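PDB 1TED: alpha-pyrone synthesis polyketide synthase-like Pks18 from Mycobacterium tuberculosis, which probably extends medium- and long-chain aliphatic acyl-CoA starters with malonyl-CoA to make tri- and tetraketide alpha-pyrones. Local coordinates for residues Leu116-Ser121 with Val156-Leu161; Asp214-Val219 with Cys275-Asn280; Thr260-Val265 with Pro282-Ser287. One frame throughout, in Å; residues are numbered along the deposited sequence.

Contact 1 (Leu116-Ser121 with Val156-Leu161); sequences LAVDVS and VKELGL
Val-118 and Glu-158 bring their CA atoms nearest across the contact, 6.8 Å apart, where the later part of helix 102-125 meets the last part of helix 151-159. Both helices belong to the N-terminal half of the thiolase fold. The first continues through its segment, with its other flank, through Leu-116 and Val-120, against strand 226-236 of the mixed sheet. The second finishes in a Schellman motif: Gly-160 takes a positive phi of 67°, and Leu-161 N bonds back to Val-156 O at 2.8 Å. The same region looks toward the dimer partner, because Lys-157 forms a salt bridge with Glu-261 of the second subunit.

Across the contact the chemistry is apolar. Val-118 turns both methyls to its neighbours, its side chain roughly perpendicular to that of Glu-158. CG1, anti to the backbone N (chi1 167°), presses on Glu-158 CG at 3.3 Å, a tight fit, and also meets Leu-159 CD1 at 3.7 Å; CG2 lies against Glu-158 CB and CG. It is thus the aliphatic stem of the exposed glutamate that packs, from a chi1 of -138° that departs from the usual staggered values. Leu-159 runs alongside Val-118, pointing the other way, and spreads its two branches, CD2 reaching Ser-121 CB at 3.8 Å. Lys-122 and Leu-125 extend its seat along the same helix. The polar end of Ser-121 is turned back on its own helix: OG donates to Ala-117 O at 2.7 Å, while Ser-121 N reaches that same oxygen from the opposite face of the carbonyl plane.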
loop_
_atom_site.group_PDB
_atom_site.type_symbol
_atom_site.label_atom_id
_atom_site.label_comp_id
_atom_site.label_asym_id
_atom_site.label_seq_id
_atom_site.Cartn_x
_atom_site.Cartn_y
_atom_site.Cartn_z
ATOM N N LEU A 116 -11.202 -0.285 -16.862
ATOM C CA LEU A 116 -12.244 -0.474 -15.867
ATOM C C LEU A 116 -12.187 0.519 -14.711
ATOM O O LEU A 116 -13.218 1.038 -14.292
ATOM C CB LEU A 116 -12.192 -1.904 -15.318
ATOM C CG LEU A 116 -13.281 -2.259 -14.302
ATOM C CD1 LEU A 116 -14.653 -2.126 -14.943
ATOM C CD2 LEU A 116 -13.062 -3.670 -13.813
ATOM N N ALA A 117 -10.986 0.779 -14.196
ATOM C CA ALA A 117 -10.825 1.712 -13.077
ATOM C C ALA A 117 -11.082 3.154 -13.512
ATOM O O ALA A 117 -11.675 3.930 -12.769
ATOM C CB ALA A 117 -9.421 1.583 -12.467
ATOM N N VAL A 118 -10.633 3.511 -14.710
ATOM C CA VAL A 118 -10.858 4.853 -15.225
ATOM C C VAL A 118 -12.365 5.069 -15.392
ATOM O O VAL A 118 -12.894 6.117 -15.030
ATOM C CB VAL A 118 -10.137 5.054 -16.580
ATOM C CG1 VAL A 118 -10.628 6.334 -17.266
ATOM C CG2 VAL A 118 -8.626 5.123 -16.347
ATOM N N ASP A 119 -13.058 4.067 -15.910
ATOM C CA ASP A 119 -14.494 4.178 -16.103
ATOM C C ASP A 119 -15.270 4.323 -14.787
ATOM O O ASP A 119 -16.084 5.234 -14.639
ATOM C CB ASP A 119 -14.996 2.969 -16.902
ATOM C CG ASP A 119 -16.517 2.872 -16.939
ATOM O OD1 ASP A 119 -17.198 3.921 -16.964
ATOM O OD2 ASP A 119 -17.030 1.732 -16.963
ATOM N N VAL A 120 -15.006 3.443 -13.824
ATOM C CA VAL A 120 -15.715 3.487 -12.537
ATOM C C VAL A 120 -15.444 4.771 -11.757
ATOM O O VAL A 120 -16.370 5.365 -11.199
ATOM C CB VAL A 120 -15.360 2.258 -11.675
ATOM C CG1 VAL A 120 -16.046 2.338 -10.316
ATOM C CG2 VAL A 120 -15.787 0.992 -12.405
ATOM N N SER A 121 -14.183 5.200 -11.744
ATOM C CA SER A 121 -13.771 6.430 -11.062
ATOM C C SER A 121 -14.577 7.601 -11.602
ATOM O O SER A 121 -15.025 8.462 -10.845
ATOM C CB SER A 121 -12.275 6.697 -11.290
ATOM O OG SER A 121 -11.471 5.682 -10.709
ATOM N N VAL A 156 -5.138 9.422 -12.769
ATOM C CA VAL A 156 -4.844 10.851 -12.708
ATOM C C VAL A 156 -4.694 11.416 -14.130
ATOM O O VAL A 156 -5.242 12.471 -14.456
ATOM C CB VAL A 156 -3.534 11.103 -11.902
ATOM C CG1 VAL A 156 -3.093 12.574 -12.016
ATOM C CG2 VAL A 156 -3.755 10.720 -10.445
ATOM N N LYS A 157 -3.946 10.703 -14.967
ATOM C CA LYS A 157 -3.732 11.135 -16.341
ATOM C C LYS A 157 -5.017 11.077 -17.154
ATOM O O LYS A 157 -5.349 12.025 -17.869
ATOM C CB LYS A 157 -2.653 10.282 -17.014
ATOM C CG LYS A 157 -1.240 10.585 -16.522
ATOM C CD LYS A 157 -0.186 9.913 -17.385
ATOM C CE LYS A 157 1.208 10.374 -16.999
ATOM N NZ LYS A 157 2.202 9.949 -18.009
ATOM N N GLU A 158 -5.744 9.973 -17.031
ATOM C CA GLU A 158 -6.989 9.789 -17.757
ATOM C C GLU A 158 -8.099 10.769 -17.357
ATOM O O GLU A 158 -8.767 11.339 -18.220
ATOM C CB GLU A 158 -7.492 8.365 -17.553
ATOM C CG GLU A 158 -8.031 7.745 -18.807
ATOM C CD GLU A 158 -6.943 7.548 -19.831
ATOM O OE1 GLU A 158 -5.979 6.811 -19.532
ATOM O OE2 GLU A 158 -7.047 8.132 -20.930
ATOM N N LEU A 159 -8.309 10.952 -16.055
ATOM C CA LEU A 159 -9.362 11.854 -15.581
ATOM C C LEU A 159 -8.930 13.297 -15.491
ATOM O O LEU A 159 -9.727 14.166 -15.143
ATOM C CB LEU A 159 -9.886 11.428 -14.212
ATOM C CG LEU A 159 -10.924 10.313 -14.142
ATOM C CD1 LEU A 159 -10.347 9.010 -14.684
ATOM C CD2 LEU A 159 -11.345 10.152 -12.685
ATOM N N GLY A 160 -7.667 13.554 -15.797
ATOM C CA GLY A 160 -7.166 14.913 -15.749
ATOM C C GLY A 160 -7.127 15.445 -14.337
ATOM O O GLY A 160 -7.502 16.586 -14.081
ATOM N N LEU A 161 -6.686 14.609 -13.407
ATOM C CA LEU A 161 -6.582 15.042 -12.023
ATOM C C LEU A 161 -5.312 15.886 -11.898
ATOM O O LEU A 161 -4.472 15.888 -12.808
ATOM C CB LEU A 161 -6.541 13.820 -11.097
ATOM C CG LEU A 161 -7.801 12.949 -11.226
ATOM C CD1 LEU A 161 -7.768 11.812 -10.221
ATOM C CD2 LEU A 161 -9.047 13.809 -11.009
#

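Contact 2 (Asp214-Val219 with Cys275-Asn280); sequences DINDVV and CELSEN
Asn-216 is what joins helix 215-223 to residues Cys-275 to Leu-277, and it sits just inside a capped helix start. Asp-214 is the N-cap: its OD2 accepts from Asp-217 N at 2.9 Å, the donor approaching from well above the carboxylate plane. After Ile-215 comes Asn-216 itself, CG anti to the backbone N (chi1 173°), which carries the flat amide out to the strand beside the backbone of Glu-276. As modelled, OD1 is 3.0 Å from Cys-275 O and ND2 is 2.7 Å from Leu-277 N. Like faces like, so the amide is probably turned over; turned back, it may bond to both backbone groups. The Leu-277 side chain borders the amide group.

The axes of helix 215-219 and strand 275-277 pass 8.3 Å apart, their directions 114° apart, and bring together the two halves of a chalcone synthase-like chain, near the putative catalytic site. Cys-275 touches the bound myristic acid, and its side chain is about 6 Å from that of Cys-175, the likely nucleophile. The side chain of Asn-216 is about 7 Å from that of His-221, a probable substrate-binding residue. Glu-276 leads its carboxylate away from the helix, toward a long, weak ion pair with Arg-103 of the second subunit.

Asp-217, still in the first turn of the helix, folds back so that OD2 accepts from Ala-212 N. Val-218 and Val-219 then pack on helix 68-74, and Val-219 N closes the turn on Ile-215 O at 2.6 Å.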
loop_
_atom_site.group_PDB
_atom_site.type_symbol
_atom_site.label_atom_id
_atom_site.label_comp_id
_atom_site.label_asym_id
_atom_site.label_seq_id
_atom_site.Cartn_x
_atom_site.Cartn_y
_atom_site.Cartn_z
ATOM N N ASP A 214 -4.964 -28.971 -5.804
ATOM C CA ASP A 214 -5.491 -28.900 -4.438
ATOM C C ASP A 214 -6.886 -28.268 -4.261
ATOM O O ASP A 214 -7.312 -27.452 -5.084
ATOM C CB ASP A 214 -4.476 -28.186 -3.531
ATOM C CG ASP A 214 -4.136 -26.789 -4.014
ATOM O OD1 ASP A 214 -3.356 -26.656 -4.987
ATOM O OD2 ASP A 214 -4.658 -25.824 -3.422
ATOM N N ILE A 215 -7.587 -28.649 -3.185
ATOM C CA ILE A 215 -8.927 -28.124 -2.905
ATOM C C ILE A 215 -8.927 -26.616 -2.808
ATOM O O ILE A 215 -9.783 -25.957 -3.386
ATOM C CB ILE A 215 -9.545 -28.599 -1.540
ATOM C CG1 ILE A 215 -8.563 -29.482 -0.788
ATOM C CG2 ILE A 215 -10.920 -29.235 -1.756
ATOM C CD1 ILE A 215 -7.506 -28.704 -0.076
ATOM N N ASN A 216 -7.993 -26.074 -2.033
ATOM C CA ASN A 216 -7.923 -24.629 -1.854
ATOM C C ASN A 216 -7.905 -23.902 -3.194
ATOM O O ASN A 216 -8.599 -22.899 -3.374
ATOM C CB ASN A 216 -6.694 -24.240 -1.034
ATOM C CG ASN A 216 -6.494 -22.731 -0.973
ATOM O OD1 ASN A 216 -5.782 -22.160 -1.791
ATOM N ND2 ASN A 216 -7.140 -22.082 -0.013
ATOM N N ASP A 217 -7.124 -24.425 -4.134
ATOM C CA ASP A 217 -7.033 -23.824 -5.454
ATOM C C ASP A 217 -8.361 -23.992 -6.183
ATOM O O ASP A 217 -8.876 -23.039 -6.763
ATOM C CB ASP A 217 -5.916 -24.470 -6.268
ATOM C CG ASP A 217 -5.339 -23.523 -7.306
ATOM O OD1 ASP A 217 -4.559 -22.622 -6.917
ATOM O OD2 ASP A 217 -5.672 -23.669 -8.506
ATOM N N VAL A 218 -8.915 -25.200 -6.147
ATOM C CA VAL A 218 -10.192 -25.471 -6.803
ATOM C C VAL A 218 -11.283 -24.594 -6.210
ATOM O O VAL A 218 -12.156 -24.099 -6.929
ATOM C CB VAL A 218 -10.618 -26.950 -6.638
ATOM C CG1 VAL A 218 -12.022 -27.149 -7.190
ATOM C CG2 VAL A 218 -9.622 -27.868 -7.352
ATOM N N VAL A 219 -11.226 -24.411 -4.890
ATOM C CA VAL A 219 -12.199 -23.595 -4.174
ATOM C C VAL A 219 -12.086 -22.117 -4.556
ATOM O O VAL A 219 -13.090 -21.455 -4.816
ATOM C CB VAL A 219 -12.025 -23.746 -2.639
ATOM C CG1 VAL A 219 -12.847 -22.683 -1.906
ATOM C CG2 VAL A 219 -12.463 -25.139 -2.208
ATOM N N CYS A 275 -4.153 -17.118 -3.148
ATOM C CA CYS A 275 -4.665 -16.916 -1.800
ATOM C C CYS A 275 -4.905 -18.294 -1.190
ATOM O O CYS A 275 -5.613 -19.118 -1.768
ATOM C CB CYS A 275 -5.976 -16.133 -1.836
ATOM S SG CYS A 275 -6.881 -16.089 -0.256
ATOM N N GLU A 276 -4.301 -18.553 -0.038
ATOM C CA GLU A 276 -4.472 -19.838 0.637
ATOM C C GLU A 276 -5.304 -19.627 1.900
ATOM O O GLU A 276 -4.895 -18.900 2.811
ATOM C CB GLU A 276 -3.107 -20.447 0.992
ATOM C CG GLU A 276 -2.235 -20.733 -0.229
ATOM C CD GLU A 276 -0.765 -20.877 0.123
ATOM O OE1 GLU A 276 -0.381 -20.456 1.239
ATOM O OE2 GLU A 276 0.007 -21.392 -0.717
ATOM N N LEU A 277 -6.478 -20.261 1.927
ATOM C CA LEU A 277 -7.410 -20.167 3.048
ATOM C C LEU A 277 -7.355 -21.409 3.932
ATOM O O LEU A 277 -7.249 -22.538 3.441
ATOM C CB LEU A 277 -8.829 -19.971 2.519
ATOM C CG LEU A 277 -9.006 -18.757 1.604
ATOM C CD1 LEU A 277 -10.384 -18.773 0.981
ATOM C CD2 LEU A 277 -8.780 -17.483 2.404
ATOM N N SER A 278 -7.426 -21.191 5.239
ATOM C CA SER A 278 -7.381 -22.272 6.210
ATOM C C SER A 278 -8.759 -22.890 6.457
ATOM O O SER A 278 -9.790 -22.221 6.318
ATOM C CB SER A 278 -6.818 -21.747 7.530
ATOM O OG SER A 278 -7.151 -22.606 8.606
ATOM N N GLU A 279 -8.772 -24.171 6.820
ATOM C CA GLU A 279 -10.022 -24.863 7.109
ATOM C C GLU A 279 -10.629 -24.198 8.348
ATOM O O GLU A 279 -11.845 -24.176 8.525
ATOM C CB GLU A 279 -9.758 -26.355 7.382
ATOM C CG GLU A 279 -9.133 -27.125 6.209
ATOM C CD GLU A 279 -10.104 -27.375 5.045
ATOM O OE1 GLU A 279 -11.149 -26.677 4.966
ATOM O OE2 GLU A 279 -9.809 -28.264 4.204
ATOM N N ASN A 280 -9.759 -23.643 9.188
ATOM C CA ASN A 280 -10.152 -22.959 10.420
ATOM C C ASN A 280 -10.682 -21.525 10.237
ATOM O O ASN A 280 -11.127 -20.917 11.214
ATOM C CB ASN A 280 -8.964 -22.881 11.386
ATOM C CG ASN A 280 -8.451 -24.243 11.817
ATOM O OD1 ASN A 280 -7.360 -24.345 12.382
ATOM N ND2 ASN A 280 -9.231 -25.293 11.565
#

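Contact 3 (Thr260-Val265 with Pro282-Ser287); sequences TEDGIV and PGYIFS
Tyr-284 swings its ring out from helix 281-299 with CG anti to the carbonyl carbon (chi1 -60°), straight at the turn formed by Thr-260 to Gly-263. Asp-262 answers with CG lodged between its backbone N and carbonyl carbon (chi1 75°), a torsion that brings the carboxylate round to the end of the ring. Tyr-284 OH donates to Asp-262 OD1 at 2.8 Å, meeting the syn lone pair, on the side of the second oxygen. The carboxylate and ring planes stand 64° apart, and OD1 lies at the ring's edge, near its plane.

Over one face sits a methyl. Thr-260 CG2 is 3.6 Å from the centroid of the Tyr-284 ring, a CH-pi contact displaced toward the rim, with Tyr-284 CD1 its nearest atom at 3.5 Å. The hydroxyl of Thr-260 is occupied elsewhere: its one hydrogen is shared by, or alternates between, Leu-257 O and Gly-380 O, consistent with the rotation that lays the methyl on the ring. Gly-263 CA also lies at the edge, 3.9 Å from Tyr-284 CE2.

The turn is drawn tight by Gly-263 N bonding to Thr-260 O at 2.7 Å. It is a type I beta turn leading into the beta hairpin of strands 264-269 and 272-277, docked here by one aromatic residue on the helix that follows that hairpin in the C-terminal half of the thiolase fold.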
loop_
_atom_site.group_PDB
_atom_site.type_symbol
_atom_site.label_atom_id
_atom_site.label_comp_id
_atom_site.label_asym_id
_atom_site.label_seq_id
_atom_site.Cartn_x
_atom_site.Cartn_y
_atom_site.Cartn_z
ATOM N N THR A 260 -4.258 -16.494 14.450
ATOM C CA THR A 260 -5.041 -16.764 13.246
ATOM C C THR A 260 -4.239 -16.442 11.990
ATOM O O THR A 260 -4.796 -16.342 10.897
ATOM C CB THR A 260 -6.352 -15.941 13.230
ATOM O OG1 THR A 260 -6.039 -14.545 13.273
ATOM C CG2 THR A 260 -7.235 -16.307 14.430
ATOM N N GLU A 261 -2.926 -16.294 12.146
ATOM C CA GLU A 261 -2.058 -15.965 11.019
ATOM C C GLU A 261 -2.252 -16.843 9.794
ATOM O O GLU A 261 -2.142 -16.373 8.664
ATOM C CB GLU A 261 -0.591 -16.014 11.437
ATOM C CG GLU A 261 -0.113 -14.770 12.157
ATOM C CD GLU A 261 1.395 -14.756 12.378
ATOM O OE1 GLU A 261 1.885 -15.460 13.292
ATOM O OE2 GLU A 261 2.093 -14.044 11.621
ATOM N N ASP A 262 -2.554 -18.115 10.016
ATOM C CA ASP A 262 -2.728 -19.054 8.917
ATOM C C ASP A 262 -4.093 -18.961 8.271
ATOM O O ASP A 262 -4.402 -19.733 7.363
ATOM C CB ASP A 262 -2.512 -20.484 9.420
ATOM C CG ASP A 262 -3.688 -20.996 10.240
ATOM O OD1 ASP A 262 -4.292 -20.204 10.991
ATOM O OD2 ASP A 262 -4.006 -22.198 10.137
ATOM N N GLY A 263 -4.907 -18.020 8.733
ATOM C CA GLY A 263 -6.253 -17.878 8.195
ATOM C C GLY A 263 -6.355 -17.470 6.734
ATOM O O GLY A 263 -6.977 -18.175 5.934
ATOM N N ILE A 264 -5.769 -16.323 6.392
ATOM C CA ILE A 264 -5.789 -15.814 5.020
ATOM C C ILE A 264 -4.355 -15.545 4.588
ATOM O O ILE A 264 -3.718 -14.606 5.068
ATOM C CB ILE A 264 -6.610 -14.495 4.912
ATOM C CG1 ILE A 264 -8.064 -14.755 5.308
ATOM C CG2 ILE A 264 -6.522 -13.930 3.484
ATOM C CD1 ILE A 264 -8.911 -13.506 5.461
ATOM N N VAL A 265 -3.845 -16.375 3.688
ATOM C CA VAL A 265 -2.482 -16.225 3.221
ATOM C C VAL A 265 -2.417 -15.823 1.758
ATOM O O VAL A 265 -2.987 -16.482 0.890
ATOM C CB VAL A 265 -1.693 -17.527 3.434
ATOM C CG1 VAL A 265 -0.316 -17.419 2.826
ATOM C CG2 VAL A 265 -1.573 -17.807 4.907
ATOM N N PRO A 282 -13.481 -20.158 8.915
ATOM C CA PRO A 282 -14.841 -19.909 9.408
ATOM C C PRO A 282 -14.937 -19.912 10.936
ATOM O O PRO A 282 -15.752 -19.204 11.513
ATOM C CB PRO A 282 -15.676 -21.007 8.734
ATOM C CG PRO A 282 -14.671 -22.058 8.374
ATOM C CD PRO A 282 -13.454 -21.287 7.972
ATOM N N GLY A 283 -14.092 -20.700 11.585
ATOM C CA GLY A 283 -14.089 -20.726 13.034
ATOM C C GLY A 283 -13.492 -19.431 13.585
ATOM O O GLY A 283 -13.872 -18.982 14.663
ATOM N N TYR A 284 -12.555 -18.829 12.853
ATOM C CA TYR A 284 -11.939 -17.575 13.301
ATOM C C TYR A 284 -12.949 -16.444 13.150
ATOM O O TYR A 284 -13.013 -15.528 13.970
ATOM C CB TYR A 284 -10.691 -17.234 12.471
ATOM C CG TYR A 284 -9.580 -18.256 12.521
ATOM C CD1 TYR A 284 -9.310 -18.974 13.687
ATOM C CD2 TYR A 284 -8.750 -18.451 11.421
ATOM C CE1 TYR A 284 -8.238 -19.859 13.759
ATOM C CE2 TYR A 284 -7.671 -19.329 11.481
ATOM C CZ TYR A 284 -7.418 -20.029 12.652
ATOM O OH TYR A 284 -6.331 -20.874 12.713
ATOM N N ILE A 285 -13.729 -16.520 12.078
ATOM C CA ILE A 285 -14.748 -15.530 11.798
ATOM C C ILE A 285 -15.835 -15.560 12.863
ATOM O O ILE A 285 -16.185 -14.528 13.423
ATOM C CB ILE A 285 -15.395 -15.788 10.415
ATOM C CG1 ILE A 285 -14.361 -15.531 9.312
ATOM C CG2 ILE A 285 -16.621 -14.903 10.231
ATOM C CD1 ILE A 285 -14.820 -15.941 7.935
ATOM N N PHE A 286 -16.366 -16.746 13.139
ATOM C CA PHE A 286 -17.424 -16.885 14.129
ATOM C C PHE A 286 -17.076 -16.347 15.505
ATOM O O PHE A 286 -17.863 -15.637 16.121
ATOM C CB PHE A 286 -17.825 -18.344 14.296
ATOM C CG PHE A 286 -18.704 -18.579 15.490
ATOM C CD1 PHE A 286 -20.029 -18.136 15.496
ATOM C CD2 PHE A 286 -18.198 -19.210 16.626
ATOM C CE1 PHE A 286 -20.844 -18.315 16.618
ATOM C CE2 PHE A 286 -19.001 -19.400 17.762
ATOM C CZ PHE A 286 -20.330 -18.949 17.758
ATOM N N SER A 287 -15.900 -16.698 16.003
ATOM C CA SER A 287 -15.518 -16.261 17.332
ATOM C C SER A 287 -14.855 -14.891 17.351
ATOM O O SER A 287 -14.641 -14.309 18.424
ATOM C CB SER A 287 -14.608 -17.305 17.989
ATOM O OG SER A 287 -13.413 -17.466 17.261
#

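Contacts 2 and 3 are neighbours, their centres 12 Å apart, sharing the hairpin of strands 264-269 and 272-277: Glu-276 N lies 2.6 Å from Val-265 O, a probable hydrogen bond. Contact 1 lies across the chain's centre, 35 and 36 Å from contacts 2 and 3 between centres. All three are partly buried. Contact 1 joins two helices through apolar groups, contact 2 sets a side-chain amide beside strand backbone near the ligand, and contact 3 mixes a CH-pi contact with a hydrogen bond to a carboxylate. Contacts 1 and 3 both reach the second subunit, and there each touches a segment of the other.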